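Local coordinates for protein carbonic anhydrase (Porphyridium purpureum, PDB 1DDZ) that probably catalyses the reversible hydration of carbon dioxide to hydrogencarbonate and a proton, as a zinc-dependent beta-class carbonic anhydrase, at residues S397-G400 / L401-N404. Sequence-based numbering, arbitrary orientation.
Sequences SRLG and LIDN
Asp403 reaches back from the short helix 402-405 and takes up two donors of the preceding loop on one oxygen. Its OD2 accepts from Ser397 OG at 2.7 Å on the syn side, 23° out of the carboxylate plane, and from the backbone N of Leu399 at 2.6 Å through the anti lone pair. With CG beside its own N and anti to the carbonyl carbon (chi1 -57°), the carboxylate swings toward the loop. In return Asp403 N gives a hydrogen bond of 2.9 Å to Leu399 O, closing the turn that leads into helix 402-405. The other oxygen, OD1, is hydrogen-bonded to Tyr119 OH of helix 107-119, and Gln114 OE1 of the same helix accepts from the backbone N of Leu401 and Ile402. Asn404 ND2 meets Gly400 O at 2.7 Å, tilted 29° from the carbonyl plane, and also hydrogen-bonds to Ser449 OG of the second subunit. Leu399 CB packs on Ile402 CG2 at a tight 3.4 Å, the two side chains pointing the same way. Arg398 turns outward to salt bridges with Asp453 and Asp456 of the second subunit. Replacing Asp403 by alanine removes the carboxylate, which would probably leave Ser397 OG, Leu399 N and Tyr119 OH without this partner and the loop less firmly held to the helix. A buried carboxylate thus ties the turn to helix 107-119, while Arg398 and Asn404 link it to the second subunit.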
loop_
_atom_site.group_PDB
_atom_site.type_symbol
_atom_site.label_atom_id
_atom_site.label_comp_id
_atom_site.label_asym_id
_atom_site.label_seq_id
_atom_site.Cartn_x
_atom_site.Cartn_y
_atom_site.Cartn_z
ATOM N N SER A 397 16.192 14.126 -5.945
ATOM C CA SER A 397 15.238 14.484 -4.887
ATOM C C SER A 397 15.067 13.394 -3.823
ATOM O O SER A 397 15.005 12.211 -4.133
ATOM C CB SER A 397 13.889 14.857 -5.524
ATOM O OG SER A 397 12.944 15.275 -4.560
ATOM N N ARG A 398 14.954 13.778 -2.559
ATOM C CA ARG A 398 14.806 12.769 -1.498
ATOM C C ARG A 398 13.439 12.746 -0.784
ATOM O O ARG A 398 13.360 12.434 0.401
ATOM C CB ARG A 398 15.933 12.923 -0.477
ATOM C CG ARG A 398 17.312 12.788 -1.071
ATOM C CD ARG A 398 17.594 11.365 -1.477
ATOM N NE ARG A 398 18.876 11.240 -2.160
ATOM C CZ ARG A 398 20.051 11.489 -1.593
ATOM N NH1 ARG A 398 20.111 11.869 -0.320
ATOM N NH2 ARG A 398 21.172 11.370 -2.304
ATOM N N LEU A 399 12.382 13.114 -1.498
ATOM C CA LEU A 399 11.038 13.130 -0.946
ATOM C C LEU A 399 10.549 11.714 -0.640
ATOM O O LEU A 399 10.388 10.876 -1.542
ATOM C CB LEU A 399 10.080 13.860 -1.893
ATOM C CG LEU A 399 10.538 15.285 -2.225
ATOM C CD1 LEU A 399 9.600 15.991 -3.208
ATOM C CD2 LEU A 399 10.691 16.062 -0.935
ATOM N N GLY A 400 10.258 11.493 0.640
ATOM C CA GLY A 400 9.831 10.204 1.155
ATOM C C GLY A 400 8.775 9.416 0.422
ATOM O O GLY A 400 8.846 8.190 0.379
ATOM N N LEU A 401 7.792 10.080 -0.162
ATOM C CA LEU A 401 6.760 9.323 -0.843
ATOM C C LEU A 401 6.936 9.245 -2.351
ATOM O O LEU A 401 6.955 8.154 -2.916
ATOM C CB LEU A 401 5.372 9.841 -0.434
ATOM C CG LEU A 401 5.352 9.761 1.101
ATOM C CD1 LEU A 401 4.897 11.041 1.721
ATOM C CD2 LEU A 401 4.573 8.591 1.602
ATOM N N ILE A 402 7.129 10.388 -2.997
ATOM C CA ILE A 402 7.269 10.398 -4.433
ATOM C C ILE A 402 8.571 9.761 -4.904
ATOM O O ILE A 402 8.552 8.931 -5.810
ATOM C CB ILE A 402 7.094 11.818 -5.017
ATOM C CG1 ILE A 402 7.195 11.777 -6.535
ATOM C CG2 ILE A 402 8.117 12.791 -4.444
ATOM C CD1 ILE A 402 6.134 10.999 -7.192
ATOM N N ASP A 403 9.673 10.013 -4.207
ATOM C CA ASP A 403 10.939 9.458 -4.669
ATOM C C ASP A 403 11.174 7.973 -4.434
ATOM O O ASP A 403 11.948 7.352 -5.154
ATOM C CB ASP A 403 12.110 10.361 -4.279
ATOM C CG ASP A 403 11.936 11.795 -4.827
ATOM O OD1 ASP A 403 11.580 11.971 -6.017
ATOM O OD2 ASP A 403 12.108 12.761 -4.061
ATOM N N ASN A 404 10.457 7.373 -3.480
ATOM C CA ASN A 404 10.565 5.920 -3.279
ATOM C C ASN A 404 9.670 5.222 -4.308
ATOM O O ASN A 404 10.017 4.185 -4.881
ATOM C CB ASN A 404 10.256 5.537 -1.839
ATOM C CG ASN A 404 11.376 5.930 -0.918
ATOM O OD1 ASN A 404 12.540 5.664 -1.211
ATOM N ND2 ASN A 404 11.055 6.666 0.150
#